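Local structure of triacylglycerol lipase (Yarrowia lipolytica, 3O0D) at residues R23-G28 with V294-C299; L83-T88 with I156-H161. The protein probably hydrolyses triacylglycerols, acting as an extracellular, N-glycosylated lipase of the alpha/beta-hydrolase fold. One frame throughout, in Å; residues are numbered along the deposited sequence. Where two conformers were deposited one is given.

Contact 1 (R23-G28 with V294-C299)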
# COMPACT_ATOMS: atom_id res chain seq x y z
N ARG A 23 7.46 -7.73 4.39
CA ARG A 23 7.58 -8.13 5.75
C ARG A 23 7.04 -7.07 6.74
O ARG A 23 6.40 -7.40 7.64
CB ARG A 23 9.01 -8.44 6.17
CG ARG A 23 9.73 -9.53 5.41
CD ARG A 23 11.02 -9.86 6.15
NE ARG A 23 11.94 -10.66 5.40
CZ ARG A 23 11.87 -11.96 5.25
NH1 ARG A 23 10.93 -12.66 5.81
NH2 ARG A 23 12.79 -12.55 4.55
N LEU A 24 7.36 -5.81 6.52
CA LEU A 24 6.88 -4.76 7.41
C LEU A 24 5.33 -4.76 7.39
O LEU A 24 4.71 -4.53 8.46
CB LEU A 24 7.39 -3.38 7.00
CG LEU A 24 8.88 -3.31 7.40
CD1 LEU A 24 9.49 -2.06 6.62
CD2 LEU A 24 9.25 -3.21 8.95
N ALA A 25 4.78 -4.86 6.19
CA ALA A 25 3.26 -4.94 6.10
C ALA A 25 2.72 -6.09 6.85
O ALA A 25 1.65 -5.95 7.52
CB ALA A 25 2.86 -5.06 4.66
N ASN A 26 3.36 -7.25 6.78
CA ASN A 26 2.93 -8.47 7.55
C ASN A 26 2.90 -8.24 9.00
O ASN A 26 1.94 -8.62 9.68
CB ASN A 26 3.83 -9.65 7.08
CG ASN A 26 3.89 -10.80 8.03
OD1 ASN A 26 4.03 -10.63 9.24
ND2 ASN A 26 3.91 -12.02 7.47
N ILE A 27 3.90 -7.47 9.52
CA ILE A 27 3.95 -7.17 10.93
C ILE A 27 2.71 -6.32 11.40
O ILE A 27 2.36 -6.33 12.61
CB ILE A 27 5.36 -6.53 11.26
CG1 ILE A 27 6.38 -7.66 11.05
CG2 ILE A 27 5.44 -6.04 12.78
CD1 ILE A 27 7.83 -7.01 10.89
N GLY A 28 2.05 -5.69 10.49
CA GLY A 28 0.86 -4.86 10.80
C GLY A 28 -0.22 -5.80 11.33
O GLY A 28 -1.06 -5.34 12.14
N VAL A 294 6.13 -13.11 1.42
CA VAL A 294 5.76 -13.83 2.62
C VAL A 294 4.22 -13.91 2.71
O VAL A 294 3.58 -13.23 2.01
CB VAL A 294 6.28 -13.15 3.89
CG1 VAL A 294 7.74 -13.01 3.86
CG2 VAL A 294 5.69 -11.81 4.00
N THR A 295 3.70 -14.77 3.58
CA THR A 295 2.24 -14.85 3.76
C THR A 295 1.74 -13.64 4.53
O THR A 295 2.25 -13.38 5.61
CB THR A 295 1.87 -16.15 4.51
OG1 THR A 295 2.26 -17.24 3.65
CG2 THR A 295 0.35 -16.15 4.65
N GLU A 296 0.79 -12.90 3.98
CA GLU A 296 0.30 -11.69 4.65
C GLU A 296 -0.98 -12.09 5.39
O GLU A 296 -1.53 -13.12 5.03
CB GLU A 296 -0.07 -10.64 3.63
CG GLU A 296 1.07 -10.11 2.73
CD GLU A 296 2.09 -9.23 3.60
OE1 GLU A 296 1.75 -8.78 4.70
OE2 GLU A 296 3.21 -8.97 3.11
N GLY A 297 -1.29 -11.38 6.47
CA GLY A 297 -2.63 -11.51 7.09
C GLY A 297 -2.65 -12.27 8.36
O GLY A 297 -3.71 -12.26 9.06
N VAL A 298 -1.55 -12.91 8.71
CA VAL A 298 -1.47 -13.69 9.94
C VAL A 298 -0.21 -13.40 10.69
O VAL A 298 0.90 -13.56 10.13
CB VAL A 298 -1.48 -15.24 9.68
CG1 VAL A 298 -1.31 -16.08 11.04
CG2 VAL A 298 -2.81 -15.63 8.98
N CYS A 299 -0.34 -12.97 11.94
CA CYS A 299 0.86 -12.67 12.72
C CYS A 299 1.57 -13.97 13.11
O CYS A 299 0.95 -14.99 13.50
CB CYS A 299 0.49 -11.92 14.04
SG CYS A 299 1.92 -11.57 15.04
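Two torsions bring Asn26 and Glu296 together. In Asn26 the amide carbon lies opposite the backbone N (chi1 159°), which carries ND2 from the helix toward the tail 294-299; in Glu296 the chain bends at chi2 (-69°), folding the carboxylate back against the helix backbone. Asn26 ND2 reaches Thr295 O at 2.8 Å, but the N-H points well off the oxygen (122°) and the bond is weak; the stronger partner of the same nitrogen is the carbonyl oxygen of Ile301, so one amide nitrogen meets the C-terminal tail at two points, weakly at Thr295 and more firmly at Ile301. Glu296 OE1 comes alongside the helix, 3.0 Å from Asn26 N at an angle too poor for a hydrogen bond, and packs on the aliphatic part of the same residue, 3.3 Å from Asn26 CB. Ala25 CB borders the same oxygen at 3.9 Å. Val294 also borders the Asn26 side chain, crossing it at about a right angle: its CG2 sits 3.9 Å from Asn26 ND2, while its CG1 meets Arg23 NH1 at 3.8 Å, these two side chains likewise crossing at about a right angle. That guanidinium is held by Gln46 through NH1. With an alanine at Glu296 the carboxylate is gone, and a gap would probably open against the Ala25-Asn26 backbone and the CB of Asn26. Gly297 follows with positive phi, a conformation in which a CB would press on Glu296 O. The tail then runs to Cys299, disulfide-bonded to Cys30 just beyond helix 12-27. The contact thus joins the N-terminal helix of a class 3 lipase to its C-terminal tail, in an alpha/beta-hydrolase fold, close to a probable Ser162-His289-Asp230 catalytic triad.

Contact 2 (L83-T88 with I156-H161)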
# COMPACT_ATOMS: atom_id res chain seq x y z
N LEU A 83 5.55 3.91 8.67
CA LEU A 83 4.14 3.89 9.06
C LEU A 83 3.52 2.67 8.28
O LEU A 83 3.61 2.61 7.09
CB LEU A 83 3.47 5.16 8.57
CG LEU A 83 1.93 5.13 8.84
CD1 LEU A 83 1.61 4.90 10.30
CD2 LEU A 83 1.39 6.50 8.37
N VAL A 84 2.92 1.74 9.06
CA VAL A 84 2.43 0.51 8.44
C VAL A 84 0.96 0.43 8.84
O VAL A 84 0.63 0.65 10.01
CB VAL A 84 3.13 -0.66 9.05
CG1 VAL A 84 2.48 -2.03 8.59
CG2 VAL A 84 4.67 -0.66 8.60
N ILE A 85 0.15 0.16 7.82
CA ILE A 85 -1.32 0.21 8.05
C ILE A 85 -1.95 -1.08 7.50
O ILE A 85 -1.49 -1.67 6.53
CB ILE A 85 -1.92 1.32 7.30
CG1 ILE A 85 -1.10 2.67 7.47
CG2 ILE A 85 -3.37 1.60 7.92
CD1 ILE A 85 -1.44 3.74 6.37
N ARG A 86 -3.06 -1.49 8.14
CA ARG A 86 -3.81 -2.64 7.67
C ARG A 86 -5.28 -2.25 7.91
O ARG A 86 -5.55 -1.31 8.60
CB ARG A 86 -3.45 -3.92 8.50
CG ARG A 86 -3.42 -3.70 10.04
CD ARG A 86 -3.77 -4.81 10.98
NE ARG A 86 -4.91 -5.62 10.66
CZ ARG A 86 -5.36 -6.57 11.48
NH1 ARG A 86 -4.77 -6.79 12.66
NH2 ARG A 86 -6.40 -7.29 11.13
N GLY A 87 -6.18 -2.97 7.30
CA GLY A 87 -7.63 -2.92 7.75
C GLY A 87 -7.81 -3.60 9.06
O GLY A 87 -7.27 -4.69 9.33
N THR A 88 -8.66 -3.02 9.96
CA THR A 88 -8.90 -3.69 11.17
C THR A 88 -9.79 -4.97 11.04
O THR A 88 -9.49 -6.01 11.71
CB THR A 88 -9.63 -2.76 12.21
OG1 THR A 88 -8.79 -1.58 12.37
CG2 THR A 88 -9.74 -3.49 13.59
N ILE A 156 10.85 8.85 5.32
CA ILE A 156 9.53 8.32 5.74
C ILE A 156 9.10 7.29 4.71
O ILE A 156 9.14 7.57 3.52
CB ILE A 156 8.53 9.49 5.71
CG1 ILE A 156 8.94 10.56 6.72
CG2 ILE A 156 7.06 9.00 5.96
CD1 ILE A 156 8.37 11.97 6.39
N ALA A 157 8.68 6.11 5.19
CA ALA A 157 8.19 5.05 4.29
C ALA A 157 6.82 4.58 4.80
O ALA A 157 6.72 4.27 6.02
CB ALA A 157 9.16 3.82 4.31
N VAL A 158 5.85 4.57 3.88
CA VAL A 158 4.46 4.17 4.26
C VAL A 158 4.18 2.89 3.50
O VAL A 158 4.38 2.86 2.29
CB VAL A 158 3.46 5.21 3.89
CG1 VAL A 158 2.12 4.89 4.63
CG2 VAL A 158 4.01 6.55 4.43
N THR A 159 3.73 1.87 4.22
CA THR A 159 3.40 0.59 3.54
C THR A 159 2.15 -0.05 4.13
O THR A 159 1.76 0.23 5.23
CB THR A 159 4.64 -0.38 3.50
OG1 THR A 159 4.35 -1.51 2.63
CG2 THR A 159 4.94 -0.88 4.83
N GLY A 160 1.52 -0.88 3.33
CA GLY A 160 0.36 -1.64 3.92
C GLY A 160 -0.10 -2.62 2.87
O GLY A 160 0.06 -2.43 1.65
N HIS A 161 -0.82 -3.63 3.41
CA HIS A 161 -1.42 -4.69 2.56
C HIS A 161 -2.94 -4.57 2.59
O HIS A 161 -3.47 -4.10 3.57
CB HIS A 161 -0.97 -6.00 3.15
CG HIS A 161 -1.74 -7.22 2.66
ND1 HIS A 161 -1.60 -7.80 1.40
CD2 HIS A 161 -2.74 -7.89 3.31
CE1 HIS A 161 -2.45 -8.83 1.31
NE2 HIS A 161 -3.12 -8.90 2.46
O HOH W 1 -0.28 -4.20 6.24
O HOH W 2 -5.70 -5.24 5.73
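Leu83 O is gripped twice by the neighbouring strand: Thr159 N donates to it at 3.0 Å, nearly straight (165°), and Val158 CA adds a CA-H...O contact at 3.3 Å. On either side of this oxygen the parallel register continues, with Leu83 N bonded to Ala157 O at 2.9 Å in the carbonyl plane and Ile85 N to Thr159 O at 3.1 Å. Farther on the direct pairing gives way to water, one molecule accepting from His161 N and donating to Ile85 O. Gly160 lies where a CB would collide with Ile85 O, so the strand comes close here without a side chain; it is probably the first glycine of the GxSxG nucleophile elbow that leads to Ser162. Side chains alternate between two faces. On one, Val84 and Thr159 stand side by side with their CG2 methyls 3.8 Å apart; Thr159 OG1, opposite the backbone N (chi1 -170°), turns instead to Val185 O on the next strand. On the other face, Val158 CG1 is shared, touching Leu83 CD2 alongside and Ile85 CD1 across it, each at 4.1 Å. This second face is covered by helices: Phe171, Ala168 and Ala167 of helix 163-177 meet Leu83, Val158 and Ile85, and Ile140 and Thr136 of helix 127-150 pack on Leu83 and Ile85. Strand 68-75 continues the sheet beyond 80-87, strand 183-187 beyond 155-161, and helix 12-27 brings Leu24 to the Thr159 face.

Overall arrangement
The centres of contact 1 and contact 2 lie about 11 Å apart, and the two touch. Along the chain the order is 23-28, 83-88, 156-161, 294-299, so contact 1 brackets contact 2 in sequence, joining a helix near the start of the chain to the C-terminal tail, beside two adjacent parallel strands of the mixed sheet. Helix 12-27 lies on the face of that sheet opposite helices 127-150 and 163-177: Leu24 O packs on Val84 CG1, and the tail 294-299 brings Glu296 against His161. N-terminal helix and C-terminal tail together therefore cover the end of the strand that leads into the probable nucleophile elbow of this lipase.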